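Local coordinates for protein extracellular ligand-binding receptor (Rhodopseudomonas palustris, PDB 4F06) that binds p-hydroxybenzoic acid and probably serves as the solute-binding receptor of an ABC transporter for lignin-derived aromatic compounds, at residues 54-57 with 58-61; 24-27 with 28-32; 157-160 with 161-165. All coordinates share one frame; numbering follows the deposited sequence. Where two conformers were deposited one is given.

Contact 1. Residues 54-57 with 58-61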
# COMPACT_ATOMS: atom_id res chain seq x y z
N SER A 54 -10.65 -7.17 9.32
CA SER A 54 -11.47 -6.10 8.76
C SER A 54 -11.12 -4.82 9.54
O SER A 54 -10.39 -4.89 10.52
CB SER A 54 -12.98 -6.43 8.92
OG SER A 54 -13.36 -6.38 10.29
N PRO A 55 -11.68 -3.68 9.13
CA PRO A 55 -11.53 -2.45 9.93
C PRO A 55 -12.23 -2.63 11.29
O PRO A 55 -13.47 -2.65 11.37
CB PRO A 55 -12.21 -1.37 9.06
CG PRO A 55 -12.14 -1.93 7.64
CD PRO A 55 -12.38 -3.41 7.84
N ASN A 56 -11.45 -2.77 12.36
CA ASN A 56 -12.00 -3.22 13.63
C ASN A 56 -10.91 -2.85 14.64
O ASN A 56 -10.03 -3.66 15.00
CB ASN A 56 -12.27 -4.73 13.60
CG ASN A 56 -12.85 -5.25 14.89
OD1 ASN A 56 -12.78 -4.57 15.94
ND2 ASN A 56 -13.44 -6.47 14.83
N PRO A 57 -10.93 -1.58 15.07
CA PRO A 57 -9.80 -1.06 15.85
C PRO A 57 -9.53 -1.80 17.15
O PRO A 57 -8.41 -2.10 17.45
CB PRO A 57 -10.23 0.42 16.09
CG PRO A 57 -11.09 0.78 14.89
CD PRO A 57 -11.84 -0.49 14.61
N ALA A 58 -10.60 -2.05 17.89
CA ALA A 58 -10.41 -2.74 19.17
C ALA A 58 -9.79 -4.12 19.00
O ALA A 58 -8.98 -4.55 19.83
CB ALA A 58 -11.74 -2.83 19.93
N GLN A 59 -10.16 -4.82 17.93
CA GLN A 59 -9.59 -6.12 17.69
C GLN A 59 -8.09 -6.01 17.42
O GLN A 59 -7.30 -6.80 17.95
CB GLN A 59 -10.29 -6.80 16.52
CG GLN A 59 -9.67 -8.13 16.12
CD GLN A 59 -10.62 -8.78 15.14
OE1 GLN A 59 -10.64 -8.43 13.96
NE2 GLN A 59 -11.51 -9.56 15.65
N SER A 60 -7.68 -5.05 16.60
CA SER A 60 -6.24 -4.92 16.32
C SER A 60 -5.45 -4.44 17.53
O SER A 60 -4.34 -4.93 17.77
CB SER A 60 -5.99 -4.00 15.15
OG SER A 60 -6.14 -4.70 13.89
N LYS A 61 -6.05 -3.56 18.34
CA LYS A 61 -5.42 -3.17 19.60
C LYS A 61 -5.17 -4.40 20.49
O LYS A 61 -4.09 -4.59 21.03
CB LYS A 61 -6.26 -2.11 20.31
CG LYS A 61 -5.60 -1.53 21.55
CD LYS A 61 -6.50 -0.50 22.23
CE LYS A 61 -5.86 0.05 23.48
NZ LYS A 61 -6.81 0.96 24.17
O HOH W 1 -8.67 -5.68 13.55
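Asn56 and Gln59 meet where a loop runs into the helix 57-69, and the polar bonds begin with a cap. The backbone N of Gln59 donates to Asn56 OD1 over 3.3 Å. CG of Asn56 stands anti to its own nitrogen (chi1 -179°), which swings the amide forward to the open end of the helix; the donor lies well above the carbonyl plane, so the bond does not follow a lone pair. Asparagine suits this N-cap because its short side chain carries an acceptor back to an NH that has no earlier turn to serve it.

The main chain takes over at once. Ser60 N reaches Asn56 O at 3.2 Å and Lys61 N reaches Pro57 O at 2.9 Å, the first bonds of the helix. A water probably donates to Asn56 O at 2.8 Å and is 2.7 Å from Ser60 OG, linking the buried serine to the capping residue.

Van der Waals contact is modest. CB of Gln59 rests 3.4 Å from Asn56 CG, and the two side chains cross at about a right angle. Pro57 suits the first turn, since it has no NH to offer where none is needed, and its ring packs on Asn84 and Ala87 of helix 82-88. Asn84 also holds the loop: its OD1 accepts from Asn56 N and its ND2 donates to Ser54 O.

An asparagine N-cap followed by proline at the first helical position is a classic helix start, here leading from strand 43-51 into helix 57-69 of a periplasmic-binding-protein fold.

Contact 2. Residues 24-27 with 28-32; sequences NYKM and GIDAW
Lys26 and Asp30, one turn apart, lie side by side and point the same way on the more open flank of helix 19-36. CG of the lysine passes 3.7 Å from Asp30 OD2, but in the conformer given the charged ends stay apart, with Lys26 NZ 6.7 Å from Asp30 OD2; in that conformer the lysine makes a cation-pi contact with Tyr49. Asp30 has CG anti to its carbonyl carbon (chi1 -74°), folding the carboxylate back against the preceding turn, where CG comes within 3.0 Å of Lys26 O. With an alanine here the carboxylate would be gone, which would probably open a gap beside Lys26 CG and take a negative charge from this flank.

The other flanks are buried, closed in by strand 43-51, helix 262-273 and nearby loops. Ile29 lays CG1 3.4 Å from Tyr25 O and turns its branched side chain to Phe47 and Tyr49 of the strand. Ala31 sets its methyl 3.5 Å from Met27 O; being small, it suits the close approach of Leu270 and Leu271. Met27, present as selenomethionine, packs on Leu271 of helix 262-273 and on the loop residues Ala276 and Val281. Gly28 N bonds to Asn24 O at 2.9 Å, and Ile29 N to Tyr25 O at 2.9 Å. A CB on Gly28 would lie about 3.4 Å from Asn24 O on this buried side. The amide of Asn24 is held by Leu20, Glu280 and Thr282.

These successive i to i+4 bonds are those of a regular alpha-helix, here packed against strand 43-51 and helices 262-273 and 283-301; it carries Trp32 into one of the two p-hydroxybenzoic acid pockets.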
# COMPACT_ATOMS: atom_id res chain seq x y z
N ASN A 24 0.17 -12.21 1.57
CA ASN A 24 1.32 -11.56 0.94
C ASN A 24 2.34 -11.01 1.92
O ASN A 24 3.51 -10.96 1.60
CB ASN A 24 0.88 -10.47 -0.02
CG ASN A 24 0.78 -10.93 -1.47
OD1 ASN A 24 1.72 -10.79 -2.25
ND2 ASN A 24 -0.33 -11.57 -1.82
N TYR A 25 1.92 -10.60 3.14
CA TYR A 25 2.95 -10.23 4.15
C TYR A 25 3.82 -11.47 4.44
O TYR A 25 5.06 -11.36 4.47
CB TYR A 25 2.33 -9.81 5.48
CG TYR A 25 1.62 -8.48 5.50
CD1 TYR A 25 1.87 -7.45 4.59
CD2 TYR A 25 0.67 -8.26 6.53
CE1 TYR A 25 1.22 -6.23 4.72
CE2 TYR A 25 0.04 -7.03 6.66
CZ TYR A 25 0.28 -6.05 5.73
OH TYR A 25 -0.34 -4.80 5.84
N LYS A 26 3.21 -12.63 4.66
CA LYS A 26 3.94 -13.87 4.90
C LYS A 26 4.80 -14.24 3.70
O LYS A 26 5.96 -14.66 3.88
CB LYS A 26 2.94 -14.99 5.19
CG LYS A 26 3.63 -16.28 5.62
CD LYS A 26 2.60 -17.33 6.01
CE LYS A 26 2.01 -17.05 7.38
NZ LYS A 26 1.15 -18.14 7.88
N MSE A 27 4.25 -14.08 2.48
CA MSE A 27 5.06 -14.36 1.27
C MSE A 27 6.30 -13.48 1.20
O MSE A 27 7.40 -13.94 0.88
CB MSE A 27 4.21 -14.16 0.03
CG MSE A 27 3.13 -15.19 -0.11
SE MSE A 27 1.72 -14.71 -1.33
CE MSE A 27 2.62 -14.05 -2.71
N GLY A 28 6.14 -12.20 1.46
CA GLY A 28 7.26 -11.23 1.36
C GLY A 28 8.29 -11.49 2.45
O GLY A 28 9.51 -11.47 2.17
N ILE A 29 7.84 -11.76 3.68
CA ILE A 29 8.77 -12.12 4.76
C ILE A 29 9.47 -13.44 4.45
O ILE A 29 10.71 -13.56 4.62
CB ILE A 29 8.02 -12.17 6.08
CG1 ILE A 29 7.67 -10.70 6.50
CG2 ILE A 29 8.86 -12.88 7.16
CD1 ILE A 29 6.56 -10.62 7.54
N ASP A 30 8.73 -14.43 3.90
CA ASP A 30 9.36 -15.70 3.55
C ASP A 30 10.41 -15.51 2.47
O ASP A 30 11.44 -16.18 2.48
CB ASP A 30 8.31 -16.72 3.06
CG ASP A 30 7.45 -17.28 4.17
OD1 ASP A 30 7.80 -17.12 5.35
OD2 ASP A 30 6.43 -17.98 3.84
N ALA A 31 10.16 -14.60 1.53
CA ALA A 31 11.14 -14.31 0.49
C ALA A 31 12.41 -13.68 1.11
O ALA A 31 13.55 -14.04 0.75
CB ALA A 31 10.56 -13.39 -0.59
N TRP A 32 12.21 -12.75 2.04
CA TRP A 32 13.34 -12.15 2.75
C TRP A 32 14.18 -13.21 3.43
O TRP A 32 15.41 -13.20 3.32
CB TRP A 32 12.81 -11.09 3.75
CG TRP A 32 13.97 -10.50 4.50
CD1 TRP A 32 14.44 -10.92 5.74
CD2 TRP A 32 14.87 -9.48 4.03
NE1 TRP A 32 15.56 -10.17 6.08
CE2 TRP A 32 15.88 -9.31 5.08
CE3 TRP A 32 14.94 -8.70 2.87
CZ2 TRP A 32 16.94 -8.42 4.94
CZ3 TRP A 32 16.03 -7.82 2.74
CH2 TRP A 32 16.98 -7.69 3.75

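Contact 3. Residues 157-160 with 161-165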
# COMPACT_ATOMS: atom_id res chain seq x y z
N THR A 157 -8.55 14.76 -1.12
CA THR A 157 -7.93 16.07 -0.83
C THR A 157 -6.71 16.27 -1.73
O THR A 157 -6.55 17.32 -2.37
CB THR A 157 -7.53 16.11 0.65
OG1 THR A 157 -8.71 15.94 1.43
CG2 THR A 157 -6.87 17.44 0.95
N ALA A 158 -5.87 15.23 -1.84
CA ALA A 158 -4.67 15.34 -2.66
C ALA A 158 -5.01 15.58 -4.13
O ALA A 158 -4.39 16.41 -4.83
CB ALA A 158 -3.85 14.06 -2.54
N PHE A 159 -6.00 14.83 -4.65
CA PHE A 159 -6.34 14.99 -6.06
C PHE A 159 -6.96 16.37 -6.31
O PHE A 159 -6.58 17.05 -7.28
CB PHE A 159 -7.31 13.89 -6.54
CG PHE A 159 -7.41 13.85 -8.03
CD1 PHE A 159 -8.27 14.69 -8.72
CD2 PHE A 159 -6.58 13.00 -8.75
CE1 PHE A 159 -8.32 14.68 -10.12
CE2 PHE A 159 -6.64 12.95 -10.14
CZ PHE A 159 -7.49 13.81 -10.83
N LYS A 160 -7.93 16.79 -5.48
CA LYS A 160 -8.55 18.12 -5.68
C LYS A 160 -7.47 19.19 -5.67
O LYS A 160 -7.46 20.03 -6.59
CB LYS A 160 -9.50 18.44 -4.53
CG LYS A 160 -10.85 17.81 -4.65
CD LYS A 160 -11.69 18.20 -3.43
CE LYS A 160 -13.12 17.69 -3.55
NZ LYS A 160 -13.93 18.21 -2.41
N LYS A 161 -6.59 19.20 -4.67
CA LYS A 161 -5.64 20.30 -4.55
C LYS A 161 -4.70 20.33 -5.75
O LYS A 161 -4.40 21.40 -6.31
CB LYS A 161 -4.85 20.17 -3.24
CG LYS A 161 -5.65 20.55 -2.00
CD LYS A 161 -4.85 20.57 -0.72
CE LYS A 161 -5.74 20.98 0.44
NZ LYS A 161 -4.89 21.10 1.66
N THR A 162 -4.23 19.15 -6.17
CA THR A 162 -3.19 19.11 -7.23
C THR A 162 -3.82 19.39 -8.59
O THR A 162 -3.32 20.19 -9.37
CB THR A 162 -2.49 17.74 -7.23
OG1 THR A 162 -2.01 17.45 -5.91
CG2 THR A 162 -1.36 17.66 -8.23
N PHE A 163 -4.94 18.72 -8.88
CA PHE A 163 -5.62 18.90 -10.18
C PHE A 163 -6.13 20.34 -10.36
O PHE A 163 -5.99 20.93 -11.43
CB PHE A 163 -6.74 17.85 -10.34
CG PHE A 163 -7.32 17.80 -11.74
CD1 PHE A 163 -6.52 17.46 -12.83
CD2 PHE A 163 -8.71 18.00 -11.94
CE1 PHE A 163 -7.08 17.38 -14.10
CE2 PHE A 163 -9.26 17.88 -13.21
CZ PHE A 163 -8.44 17.59 -14.29
N GLU A 164 -6.71 20.90 -9.30
CA GLU A 164 -7.22 22.28 -9.41
C GLU A 164 -6.05 23.26 -9.54
O GLU A 164 -6.19 24.25 -10.27
CB GLU A 164 -8.15 22.62 -8.22
CG GLU A 164 -9.43 21.77 -8.27
CD GLU A 164 -10.27 21.85 -7.03
OE1 GLU A 164 -10.10 22.80 -6.25
OE2 GLU A 164 -11.11 20.93 -6.80
N ALA A 165 -4.89 23.00 -8.94
CA ALA A 165 -3.78 23.92 -9.11
C ALA A 165 -3.26 23.90 -10.57
O ALA A 165 -2.65 24.87 -11.01
CB ALA A 165 -2.67 23.56 -8.15
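Regular i to i+4 bonding runs from Thr157 O to Lys161 N at 3.0 Å and on through Phe163 N to Phe159 O at 2.8 Å, as expected of an alpha-helix. This is the end of helix 150-165, the crossover of a beta-alpha-beta unit between the parallel strands 141-147 and 169-176.

Phe159 and Phe163 form the sheet-facing pair. Both have CG anti to the backbone nitrogen (chi1 -166° and -169°), so the side chains run alongside each other. Their rings meet obliquely, planes 36° apart: CE1 of Phe159 comes 3.5 Å from Phe163 CB, and its CZ lies over one face of the Phe163 ring. Large flat apolar groups suit this place, for both pack on Val142, and Phe159 also stacks on Phe199.

On another side, Lys160 and Glu164 lie abreast, and Glu164 OE2 approaches Lys160 CB at 3.7 Å. Their charged ends do not meet; Lys160 NZ instead forms a salt bridge with Glu156, one turn earlier. Long chains serve well here: that of Lys160 lies against Ile144 and Ala173, and that of Glu164 touches Val170. Thr157 and Lys161 likewise run together, CG2 of Thr157 3.8 Å from Lys161 CE in the conformer given, while Thr157 OG1 is hydrogen-bonded to Ile153 O.

Thr162 touches Val128 and Ala131 of helix 123-136. Threonine fits this partly exposed place because its hydroxyl can be satisfied within the helix: Ala158 O accepts two bonds from opposite faces of its plane, one from Thr162 N at 3.1 Å and one from Thr162 OG1 at 2.8 Å.

In the fold
All three contacts are local features of helices, but they sit at different depths. Contact 1 is at the surface, where a helix begins, and depends on capping and a water. Contact 2 is the most buried, Tyr25, Met27, Ile29 and Ala31 among its buried residues, with two oppositely charged side chains, not in contact at their ends, on one flank. Contact 3 is intermediate, with aromatic rings against the sheet and charged chains that also touch the strands. Contacts 1 and 2 border the same strand, 43-51. Contact 3 lies on a helix that packs on the other sheet, across the chain's centre from contact 2, their centres about 35 Å apart. Only contact 2 includes a ligand-pocket residue.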